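Local coordinates for protein quinone oxidoreductase (Coxiella burnetii, PDB 3TQH) that probably reduces quinones with electrons from NADPH, which it binds, as a member of the medium-chain dehydrogenase/reductase family, at residues V155-A160 against D217-L222. Residues are numbered along the deposited sequence; the frame is centred on the assembly and turned at random.
Sequences VVLIHA and DAVIDL. With NDP (NADPH dihydro-nicotinamide-adenine-dinucleotide phosphate), chain B.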
loop_
_atom_site.group_PDB
_atom_site.type_symbol
_atom_site.label_atom_id
_atom_site.label_comp_id
_atom_site.label_asym_id
_atom_site.label_seq_id
_atom_site.Cartn_x
_atom_site.Cartn_y
_atom_site.Cartn_z
ATOM N N VAL A 155 8.429 21.178 -6.482
ATOM C CA VAL A 155 8.866 20.744 -5.165
ATOM C C VAL A 155 7.758 19.902 -4.566
ATOM O O VAL A 155 6.595 20.311 -4.563
ATOM C CB VAL A 155 9.156 21.926 -4.243
ATOM C CG1 VAL A 155 9.657 21.426 -2.888
ATOM C CG2 VAL A 155 10.165 22.871 -4.901
ATOM N N VAL A 156 8.124 18.732 -4.053
ATOM C CA VAL A 156 7.154 17.794 -3.515
ATOM C C VAL A 156 7.558 17.336 -2.116
ATOM O O VAL A 156 8.675 16.872 -1.906
ATOM C CB VAL A 156 6.997 16.570 -4.438
ATOM C CG1 VAL A 156 6.000 15.593 -3.859
ATOM C CG2 VAL A 156 6.550 17.010 -5.832
ATOM N N LEU A 157 6.634 17.488 -1.172
ATOM C CA LEU A 157 6.804 17.032 0.194
ATOM C C LEU A 157 6.035 15.722 0.357
ATOM O O LEU A 157 4.818 15.709 0.211
ATOM C CB LEU A 157 6.268 18.080 1.184
ATOM C CG LEU A 157 6.192 17.647 2.652
ATOM C CD1 LEU A 157 7.581 17.306 3.182
ATOM C CD2 LEU A 157 5.504 18.716 3.523
ATOM N N ILE A 158 6.753 14.637 0.651
ATOM C CA ILE A 158 6.163 13.323 0.888
ATOM C C ILE A 158 6.353 12.965 2.361
ATOM O O ILE A 158 7.465 12.680 2.797
ATOM C CB ILE A 158 6.836 12.234 0.007
ATOM C CG1 ILE A 158 6.755 12.616 -1.480
ATOM C CG2 ILE A 158 6.207 10.877 0.242
ATOM C CD1 ILE A 158 7.282 11.568 -2.432
ATOM N N HIS A 159 5.272 13.006 3.132
ATOM C CA HIS A 159 5.324 12.595 4.529
ATOM C C HIS A 159 5.505 11.085 4.629
ATOM O O HIS A 159 5.064 10.340 3.756
ATOM C CB HIS A 159 4.045 12.989 5.273
ATOM C CG HIS A 159 3.974 14.439 5.631
ATOM N ND1 HIS A 159 4.760 15.000 6.612
ATOM C CD2 HIS A 159 3.191 15.437 5.157
ATOM C CE1 HIS A 159 4.476 16.285 6.719
ATOM N NE2 HIS A 159 3.528 16.575 5.848
ATOM N N ALA A 160 6.142 10.637 5.707
ATOM C CA ALA A 160 6.298 9.211 5.968
ATOM C C ALA A 160 7.032 8.526 4.822
ATOM O O ALA A 160 6.595 7.490 4.329
ATOM C CB ALA A 160 4.939 8.562 6.196
ATOM N N ASP A 217 4.879 22.679 -4.136
ATOM C CA ASP A 217 3.862 22.481 -5.185
ATOM C C ASP A 217 2.874 21.356 -4.851
ATOM O O ASP A 217 1.712 21.416 -5.234
ATOM C CB ASP A 217 4.522 22.188 -6.535
ATOM C CG ASP A 217 5.376 23.337 -7.030
ATOM O OD1 ASP A 217 4.817 24.303 -7.603
ATOM O OD2 ASP A 217 6.612 23.274 -6.853
ATOM N N ALA A 218 3.335 20.322 -4.159
ATOM C CA ALA A 218 2.454 19.230 -3.769
ATOM C C ALA A 218 2.903 18.609 -2.462
ATOM O O ALA A 218 4.092 18.501 -2.197
ATOM C CB ALA A 218 2.395 18.170 -4.859
ATOM N N VAL A 219 1.932 18.228 -1.643
ATOM C CA VAL A 219 2.178 17.451 -0.450
ATOM C C VAL A 219 1.510 16.101 -0.646
ATOM O O VAL A 219 0.299 16.047 -0.820
ATOM C CB VAL A 219 1.571 18.123 0.797
ATOM C CG1 VAL A 219 1.661 17.187 2.014
ATOM C CG2 VAL A 219 2.242 19.492 1.069
ATOM N N ILE A 220 2.298 15.024 -0.652
ATOM C CA ILE A 220 1.751 13.677 -0.595
ATOM C C ILE A 220 1.687 13.302 0.877
ATOM O O ILE A 220 2.679 12.866 1.468
ATOM C CB ILE A 220 2.590 12.646 -1.374
ATOM C CG1 ILE A 220 2.899 13.144 -2.799
ATOM C CG2 ILE A 220 1.853 11.318 -1.431
ATOM C CD1 ILE A 220 1.667 13.574 -3.597
ATOM N N ASP A 221 0.518 13.511 1.472
ATOM C CA ASP A 221 0.335 13.320 2.904
ATOM C C ASP A 221 -0.049 11.869 3.186
ATOM O O ASP A 221 -1.184 11.451 2.931
ATOM C CB ASP A 221 -0.736 14.272 3.441
ATOM C CG ASP A 221 -1.178 13.917 4.840
ATOM O OD1 ASP A 221 -0.321 13.482 5.640
ATOM O OD2 ASP A 221 -2.383 14.067 5.149
ATOM N N LEU A 222 0.906 11.106 3.710
ATOM C CA LEU A 222 0.686 9.702 4.024
ATOM C C LEU A 222 0.482 9.459 5.519
ATOM O O LEU A 222 0.453 8.313 5.951
ATOM C CB LEU A 222 1.850 8.867 3.490
ATOM C CG LEU A 222 2.011 8.918 1.964
ATOM C CD1 LEU A 222 3.380 8.415 1.552
ATOM C CD2 LEU A 222 0.897 8.115 1.281
HETATM P PA NDP B . 3.513 2.445 6.666
HETATM O O1A NDP B . 3.131 1.757 7.914
HETATM O O2A NDP B . 4.309 1.568 5.785
HETATM O O5B NDP B . 4.371 3.763 6.999
HETATM C C5B NDP B . 5.334 3.711 8.034
HETATM C C4B NDP B . 6.218 4.947 7.979
HETATM O O4B NDP B . 5.523 6.044 8.533
HETATM C C3B NDP B . 7.515 4.824 8.769
HETATM O O3B NDP B . 8.604 4.705 7.879
HETATM C C2B NDP B . 7.597 6.096 9.607
HETATM O O2B NDP B . 8.832 6.765 9.472
HETATM C C1B NDP B . 6.471 6.949 9.050
HETATM N N9A NDP B . 5.812 7.819 10.036
HETATM C C8A NDP B . 5.094 7.426 11.139
HETATM N N7A NDP B . 4.633 8.526 11.766
HETATM C C5A NDP B . 5.042 9.614 11.083
HETATM C C6A NDP B . 4.849 10.971 11.302
HETATM N N6A NDP B . 4.146 11.372 12.348
HETATM N N1A NDP B . 5.396 11.886 10.431
HETATM C C2A NDP B . 6.130 11.441 9.340
HETATM N N3A NDP B . 6.317 10.089 9.117
HETATM C C4A NDP B . 5.782 9.188 9.985
HETATM O O3 NDP B . 2.208 3.010 5.909
HETATM P PN NDP B . 1.938 3.020 4.317
HETATM O O1N NDP B . 1.637 1.643 3.871
HETATM O O2N NDP B . 2.953 3.795 3.589
HETATM O O5D NDP B . 0.561 3.850 4.294
HETATM C C5D NDP B . 0.455 5.132 4.881
HETATM C C4D NDP B . -1.015 5.488 5.077
HETATM O O4D NDP B . -1.681 5.523 3.829
HETATM C C3D NDP B . -1.727 4.460 5.945
HETATM O O3D NDP B . -2.528 5.123 6.896
HETATM C C2D NDP B . -2.558 3.658 4.966
HETATM O O2D NDP B . -3.730 3.123 5.554
HETATM C C1D NDP B . -2.830 4.690 3.867
HETATM N N1N NDP B . -3.094 4.127 2.522
HETATM C C2N NDP B . -4.209 4.570 1.854
HETATM C C3N NDP B . -4.578 4.062 0.611
HETATM C C7N NDP B . -5.800 4.558 -0.107
HETATM O O7N NDP B . -6.125 3.991 -1.358
HETATM N N7N NDP B . -6.552 5.507 0.447
HETATM C C4N NDP B . -3.719 2.993 -0.002
HETATM C C5N NDP B . -2.513 2.562 0.771
HETATM C C6N NDP B . -2.262 3.161 2.002
HETATM P P2B NDP B . 9.900 6.799 10.677
HETATM O O1X NDP B . 11.207 7.319 10.133
HETATM O O2X NDP B . 10.114 5.407 11.220
HETATM O O3X NDP B . 9.447 7.701 11.793
#
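Val155 and Asp217 are joined through a side chain just ahead of the regular parallel bonding. The Val155 N-H runs almost straight (170°) to Asp217 OD2, 2.8 Å away, on the anti side of the carboxylate; CG lies beside the backbone N of Asp217 (chi1 -63°), which swings the carboxylate across to the amide of Val155. Val155 O accepts from both Asp217 N and Ala218 N. The parallel pattern follows: Leu157 N gives to Ala218 O (2.9 Å), Leu157 O accepts from Ile220 N (2.8 Å), and His159 N reaches Ile220 O (3.1 Å).

Val156, Ile158 and Ile220, beta-branched residues at home in an extended strand, share one face with Ala218. Ile158 and Ile220 lie side by side, CG1 to CG1 at 4.1 Å; helix 164-175 covers Ile158. On the other face Leu157 CD2 meets Val219 CG2, and His159 CD2 lies obliquely 3.9 Å from Val219 CG1. The buried imidazole suits this place because Thr183 and Ser231 bond its two nitrogens. Asp221 OD1 lies 4.0 Å from His159 CD2, its carboxylate held by Ser243 and the amides of Val223 and Gly224.

At the C-terminal ends Leu222 CD1 packs on Ile158 CG2, and Ala160, with just a methyl, has its CB 3.5 Å from NADPH O4B. Leu222 O approaches the nicotinamide ribose. Adjacent central strands delivering their ends to a dinucleotide are the hallmark of the Rossmann fold.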